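Oxidase/hydroxylase (PDB 4XCA) probably acts as a 2-oxoglutarate-dependent dioxygenase carrying out oxidative cyclization in orthosomycin biosynthesis, and binds nickel and 2-oxoglutarate here. Local coordinates at residues 82-87 with 229-234; 135-140 with 200-205. All coordinates share one frame; numbering follows the deposited sequence.

Interaction 1 of 2, residues 82-87 with 229-234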
loop_
_atom_site.group_PDB
_atom_site.type_symbol
_atom_site.label_atom_id
_atom_site.label_comp_id
_atom_site.label_asym_id
_atom_site.label_seq_id
_atom_site.Cartn_x
_atom_site.Cartn_y
_atom_site.Cartn_z
ATOM N N PRO A 82 -14.408 -1.991 -15.305
ATOM C CA PRO A 82 -15.680 -1.737 -15.996
ATOM C C PRO A 82 -16.155 -0.317 -15.695
ATOM O O PRO A 82 -16.280 0.069 -14.531
ATOM C CB PRO A 82 -16.619 -2.780 -15.396
ATOM C CG PRO A 82 -15.707 -3.929 -15.070
ATOM C CD PRO A 82 -14.403 -3.298 -14.628
ATOM N N LEU A 83 -16.392 0.448 -16.744
ATOM C CA LEU A 83 -16.481 1.887 -16.628
ATOM C C LEU A 83 -17.903 2.416 -16.640
ATOM O O LEU A 83 -18.764 1.911 -17.352
ATOM C CB LEU A 83 -15.679 2.519 -17.771
ATOM C CG LEU A 83 -15.023 3.872 -17.576
ATOM C CD1 LEU A 83 -14.091 3.816 -16.383
ATOM C CD2 LEU A 83 -14.258 4.266 -18.838
ATOM N N ARG A 84 -18.135 3.464 -15.861
ATOM C CA ARG A 84 -19.440 4.102 -15.793
ATOM C C ARG A 84 -19.298 5.632 -15.765
ATOM O O ARG A 84 -18.426 6.161 -15.077
ATOM C CB ARG A 84 -20.201 3.597 -14.552
ATOM C CG ARG A 84 -21.433 4.415 -14.229
ATOM C CD ARG A 84 -22.226 3.910 -13.050
ATOM N NE ARG A 84 -23.625 4.280 -13.233
ATOM C CZ ARG A 84 -24.589 4.080 -12.347
ATOM N NH1 ARG A 84 -24.323 3.522 -11.174
ATOM N NH2 ARG A 84 -25.828 4.448 -12.640
ATOM N N LEU A 85 -20.139 6.340 -16.523
ATOM C CA LEU A 85 -20.200 7.802 -16.446
ATOM C C LEU A 85 -20.878 8.248 -15.147
ATOM O O LEU A 85 -22.065 8.019 -14.942
ATOM C CB LEU A 85 -20.944 8.387 -17.647
ATOM C CG LEU A 85 -21.066 9.917 -17.667
ATOM C CD1 LEU A 85 -19.683 10.577 -17.728
ATOM C CD2 LEU A 85 -21.920 10.361 -18.838
ATOM N N LEU A 86 -20.123 8.885 -14.265
ATOM C CA LEU A 86 -20.645 9.208 -12.942
ATOM C C LEU A 86 -21.331 10.579 -12.911
ATOM O O LEU A 86 -22.266 10.801 -12.138
ATOM C CB LEU A 86 -19.518 9.149 -11.916
ATOM C CG LEU A 86 -19.385 7.852 -11.115
ATOM C CD1 LEU A 86 -20.073 6.670 -11.748
ATOM C CD2 LEU A 86 -17.944 7.550 -10.850
ATOM N N GLU A 87 -20.849 11.490 -13.754
ATOM C CA GLU A 87 -21.416 12.832 -13.877
ATOM C C GLU A 87 -20.885 13.496 -15.140
ATOM O O GLU A 87 -19.844 13.086 -15.678
ATOM C CB GLU A 87 -21.065 13.684 -12.655
ATOM C CG GLU A 87 -19.561 13.825 -12.437
ATOM C CD GLU A 87 -19.197 14.585 -11.158
ATOM O OE1 GLU A 87 -18.123 14.277 -10.588
ATOM O OE2 GLU A 87 -19.970 15.487 -10.732
ATOM N N PHE A 229 -20.185 2.151 -8.708
ATOM C CA PHE A 229 -20.350 3.445 -8.052
ATOM C C PHE A 229 -21.669 4.017 -8.516
ATOM O O PHE A 229 -22.045 3.812 -9.670
ATOM C CB PHE A 229 -19.223 4.440 -8.403
ATOM C CG PHE A 229 -17.979 4.314 -7.556
ATOM C CD1 PHE A 229 -17.645 3.120 -6.936
ATOM C CD2 PHE A 229 -17.137 5.410 -7.396
ATOM C CE1 PHE A 229 -16.488 3.018 -6.177
ATOM C CE2 PHE A 229 -15.977 5.317 -6.631
ATOM C CZ PHE A 229 -15.645 4.124 -6.026
ATOM N N THR A 230 -22.346 4.764 -7.648
ATOM C CA THR A 230 -23.534 5.496 -8.059
ATOM C C THR A 230 -23.160 6.809 -8.764
ATOM O O THR A 230 -22.066 7.355 -8.550
ATOM C CB THR A 230 -24.445 5.816 -6.864
ATOM O OG1 THR A 230 -23.744 6.652 -5.938
ATOM C CG2 THR A 230 -24.848 4.552 -6.163
ATOM N N GLU A 231 -24.066 7.291 -9.617
ATOM C CA GLU A 231 -23.918 8.590 -10.270
ATOM C C GLU A 231 -23.750 9.632 -9.200
ATOM O O GLU A 231 -24.304 9.492 -8.106
ATOM C CB GLU A 231 -25.119 8.916 -11.151
ATOM C CG GLU A 231 -25.353 7.885 -12.237
ATOM C CD GLU A 231 -26.373 8.340 -13.259
ATOM O OE1 GLU A 231 -27.204 9.220 -12.928
ATOM O OE2 GLU A 231 -26.327 7.826 -14.398
ATOM N N TRP A 232 -22.963 10.659 -9.492
ATOM C CA TRP A 232 -22.556 11.542 -8.423
ATOM C C TRP A 232 -23.740 12.326 -7.897
ATOM O O TRP A 232 -24.546 12.856 -8.657
ATOM C CB TRP A 232 -21.452 12.513 -8.836
ATOM C CG TRP A 232 -21.092 13.375 -7.655
ATOM C CD1 TRP A 232 -20.293 13.028 -6.595
ATOM C CD2 TRP A 232 -21.589 14.689 -7.367
ATOM N NE1 TRP A 232 -20.240 14.059 -5.683
ATOM C CE2 TRP A 232 -21.022 15.092 -6.136
ATOM C CE3 TRP A 232 -22.441 15.575 -8.041
ATOM C CZ2 TRP A 232 -21.271 16.345 -5.574
ATOM C CZ3 TRP A 232 -22.701 16.812 -7.472
ATOM C CH2 TRP A 232 -22.118 17.185 -6.251
ATOM N N ARG A 233 -23.810 12.383 -6.577
ATOM C CA ARG A 233 -24.852 13.082 -5.856
ATOM C C ARG A 233 -24.270 13.392 -4.487
ATOM O O ARG A 233 -23.646 12.522 -3.882
ATOM C CB ARG A 233 -26.103 12.205 -5.754
ATOM C CG ARG A 233 -27.314 12.861 -5.180
ATOM C CD ARG A 233 -28.436 11.842 -5.108
ATOM N NE ARG A 233 -29.614 12.343 -4.405
ATOM C CZ ARG A 233 -30.644 11.578 -4.052
ATOM N NH1 ARG A 233 -30.630 10.280 -4.331
ATOM N NH2 ARG A 233 -31.683 12.107 -3.418
ATOM N N GLU A 234 -24.431 14.619 -4.004
ATOM C CA GLU A 234 -23.957 14.919 -2.660
ATOM C C GLU A 234 -24.893 14.351 -1.612
ATOM O O GLU A 234 -26.114 14.389 -1.758
ATOM C CB GLU A 234 -23.802 16.413 -2.413
ATOM C CG GLU A 234 -22.868 16.694 -1.228
ATOM C CD GLU A 234 -23.234 17.949 -0.451
ATOM O OE1 GLU A 234 -24.166 18.668 -0.876
ATOM O OE2 GLU A 234 -22.593 18.210 0.593
HETATM O O HOH W 1 -24.371 6.246 -15.227
#
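W232 and L86 are joined by a backbone hydrogen bond, W232 N to L86 O, 2.7 Å long and nearly straight at 169°. The second strong bond uses a side chain: R84 NH1 donates a hydrogen bond to F229 O at 2.7 Å, a more bent arrangement in which the carbonyl oxygen lies somewhat out of the guanidinium plane. With CG anti to the backbone N (chi1 167°) and the chain extended to NE, R84 reaches across to residues 229-234. E231 crosses it at about a right angle, laying its CG over one guanidinium face, 3.5 Å from R84 NH2. Its carboxylate reaches R84 directly through a long salt bridge, R84 NH2 to E231 OE2 at 3.8 Å, and through a water that accepts from R84 NE and donates to E231 OE2 and L85 O. Cutting R84 back to an alanine would probably leave F229 O without this donor, the water without its NE partner and E231 without this charged mate. In this double-stranded beta-helix fold the contact joins the loop that follows strand 217-226 to strand 83-93, where L86 and E87, both facing G223, form a classic beta bulge. Beyond the polar groups, L86 packs its CD1 4.1 Å from F229 CB, while its CD2 approaches the F229 ring obliquely. F228 of the second subunit meets that same ring edge-to-face. Farther along, E87 OE2 lies 3.7 Å from W232 CE3, the carboxylate plane turned 24° from the indole, while Y135 OH is the polar partner of E87 OE1.

Interaction 2 of 2, residues 135-140 with 200-205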
loop_
_atom_site.group_PDB
_atom_site.type_symbol
_atom_site.label_atom_id
_atom_site.label_comp_id
_atom_site.label_asym_id
_atom_site.label_seq_id
_atom_site.Cartn_x
_atom_site.Cartn_y
_atom_site.Cartn_z
ATOM N N TYR A 135 -12.141 7.178 -8.940
ATOM C CA TYR A 135 -12.851 8.362 -9.385
ATOM C C TYR A 135 -11.922 9.324 -10.116
ATOM O O TYR A 135 -11.107 9.997 -9.497
ATOM C CB TYR A 135 -13.513 9.069 -8.196
ATOM C CG TYR A 135 -14.760 9.842 -8.554
ATOM C CD1 TYR A 135 -14.727 10.861 -9.506
ATOM C CD2 TYR A 135 -15.982 9.558 -7.935
ATOM C CE1 TYR A 135 -15.866 11.575 -9.841
ATOM C CE2 TYR A 135 -17.123 10.271 -8.263
ATOM C CZ TYR A 135 -17.057 11.276 -9.218
ATOM O OH TYR A 135 -18.190 11.980 -9.553
ATOM N N VAL A 136 -12.055 9.402 -11.432
ATOM C CA VAL A 136 -11.274 10.361 -12.190
ATOM C C VAL A 136 -12.208 11.284 -12.955
ATOM O O VAL A 136 -13.364 10.947 -13.233
ATOM C CB VAL A 136 -10.283 9.691 -13.177
ATOM C CG1 VAL A 136 -9.398 8.660 -12.465
ATOM C CG2 VAL A 136 -11.015 9.062 -14.352
ATOM N N LYS A 137 -11.691 12.453 -13.297
ATOM C CA LYS A 137 -12.469 13.463 -13.971
ATOM C C LYS A 137 -11.689 13.953 -15.188
ATOM O O LYS A 137 -10.479 14.160 -15.110
ATOM C CB LYS A 137 -12.778 14.604 -13.004
ATOM C CG LYS A 137 -13.882 15.501 -13.435
ATOM C CD LYS A 137 -14.294 16.416 -12.298
ATOM C CE LYS A 137 -15.156 15.685 -11.309
ATOM N NZ LYS A 137 -15.691 16.636 -10.315
ATOM N N ALA A 138 -12.375 14.090 -16.317
ATOM C CA ALA A 138 -11.784 14.674 -17.503
ATOM C C ALA A 138 -12.382 16.062 -17.698
ATOM O O ALA A 138 -13.564 16.192 -18.012
ATOM C CB ALA A 138 -12.028 13.796 -18.725
ATOM N N LEU A 139 -11.562 17.083 -17.470
ATOM C CA LEU A 139 -11.954 18.472 -17.637
ATOM C C LEU A 139 -11.588 18.939 -19.032
ATOM O O LEU A 139 -10.411 18.962 -19.401
ATOM C CB LEU A 139 -11.272 19.375 -16.603
ATOM C CG LEU A 139 -11.381 19.004 -15.121
ATOM C CD1 LEU A 139 -10.532 19.955 -14.284
ATOM C CD2 LEU A 139 -12.830 19.035 -14.658
ATOM N N VAL A 140 -12.605 19.313 -19.801
ATOM C CA VAL A 140 -12.414 19.817 -21.152
ATOM C C VAL A 140 -12.559 21.323 -21.147
ATOM O O VAL A 140 -13.679 21.847 -21.085
ATOM C CB VAL A 140 -13.423 19.209 -22.110
ATOM C CG1 VAL A 140 -13.148 19.662 -23.522
ATOM C CG2 VAL A 140 -13.393 17.702 -21.985
ATOM N N LEU A 200 -7.857 14.095 -14.274
ATOM C CA LEU A 200 -7.669 14.359 -12.852
ATOM C C LEU A 200 -8.015 13.180 -11.952
ATOM O O LEU A 200 -9.117 12.662 -12.026
ATOM C CB LEU A 200 -8.526 15.559 -12.448
ATOM C CG LEU A 200 -8.386 16.037 -11.013
ATOM C CD1 LEU A 200 -6.931 16.339 -10.773
ATOM C CD2 LEU A 200 -9.227 17.279 -10.802
ATOM N N ASN A 201 -7.063 12.773 -11.111
ATOM C CA ASN A 201 -7.314 11.867 -9.987
ATOM C C ASN A 201 -8.022 12.688 -8.915
ATOM O O ASN A 201 -7.451 13.620 -8.356
ATOM C CB ASN A 201 -5.993 11.244 -9.465
ATOM C CG ASN A 201 -6.197 10.195 -8.362
ATOM O OD1 ASN A 201 -7.244 10.136 -7.711
ATOM N ND2 ASN A 201 -5.169 9.376 -8.136
ATOM N N GLU A 202 -9.278 12.363 -8.643
ATOM C CA GLU A 202 -10.066 13.159 -7.714
ATOM C C GLU A 202 -9.565 13.025 -6.274
ATOM O O GLU A 202 -10.046 13.728 -5.385
ATOM C CB GLU A 202 -11.551 12.779 -7.814
ATOM C CG GLU A 202 -12.245 13.393 -9.034
ATOM C CD GLU A 202 -12.398 14.907 -8.929
ATOM O OE1 GLU A 202 -13.045 15.372 -7.972
ATOM O OE2 GLU A 202 -11.878 15.643 -9.788
ATOM N N ALA A 203 -8.589 12.145 -6.045
ATOM C CA ALA A 203 -7.880 12.112 -4.761
ATOM C C ALA A 203 -7.050 13.371 -4.571
ATOM O O ALA A 203 -6.726 13.734 -3.451
ATOM C CB ALA A 203 -6.976 10.877 -4.650
ATOM N N LEU A 204 -6.691 14.027 -5.666
ATOM C CA LEU A 204 -5.817 15.197 -5.585
ATOM C C LEU A 204 -6.542 16.356 -4.896
ATOM O O LEU A 204 -7.720 16.618 -5.176
ATOM C CB LEU A 204 -5.340 15.607 -6.976
ATOM C CG LEU A 204 -4.291 16.722 -7.075
ATOM C CD1 LEU A 204 -2.876 16.230 -6.723
ATOM C CD2 LEU A 204 -4.320 17.297 -8.473
ATOM N N MET A 205 -5.864 17.020 -3.964
ATOM C CA MET A 205 -6.405 18.250 -3.382
ATOM C C MET A 205 -6.203 19.389 -4.381
ATOM O O MET A 205 -5.073 19.683 -4.768
ATOM C CB MET A 205 -5.750 18.595 -2.041
ATOM C CG MET A 205 -6.370 19.837 -1.394
ATOM S SD MET A 205 -5.824 20.209 0.288
ATOM C CE MET A 205 -6.385 18.759 1.170
HETATM O O HOH W 2 -9.379 8.393 -7.515
#
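K137 and E202 cross obliquely, and their contact runs along the lysine's aliphatic chain as much as at its charge. K137 has CG anti to the backbone N and bends at chi3 (-78°), curving CB, CD and CE round E202 OE2, which lies 3.5 Å from CB. Toward E202 the ammonium forms a long salt bridge, K137 NZ to E202 OE1 at 3.8 Å; Y89 OH is its stronger partner. E202 bends at chi2 (-69°), turning its carboxylate toward the lysine while CG rests 3.6 Å from Y135 CD1. K137 lines the 2-oxoglutarate pocket, and E202 binds iron in this protein, though here it is not a ligand of the nickel. Tyrosine and glutamate lie side by side and point the same way, ring and carboxylate planes 53° apart; E87 is the polar partner of Y135 OH. Beneath, two strands of the major sheet of the double-stranded beta-helix meet antiparallel: K137 and L200 form a hydrogen-bonded pair, K137 N to L200 O at 2.9 Å and L200 N to K137 O at 2.8 Å, and V136 faces N201 in a non-hydrogen-bonded pair. E202 N then donates to Y135 O at 3.1 Å, where the chain leaves the strand in a type I turn from N201 to L204. N201 OD1 accepts from A203 N, an Asx turn. L200 shares a sheet face with K137 and packs against F153.

Overall arrangement
Interaction 2 is nested within the chain loop closed by interaction 1; their centres are about 13 Å apart and both reach the same sheet. They meet through E87: its OE1 is 2.5 Å from Y135 OH, a probable hydrogen bond, and 3.4 Å from K137 NZ, a weak ion pair. Packing adds to the join, with W232 CB 3.4 Å from Y135 OH. The two stand at different depths relative to the active site. In interaction 2, the K137 side chain comes within about 4 Å of 2-oxoglutarate and that of E202 within about 4 Å of nickel, whereas the E87 side chain of interaction 1 lies about 7 Å from 2-oxoglutarate, a second-shell position behind K137.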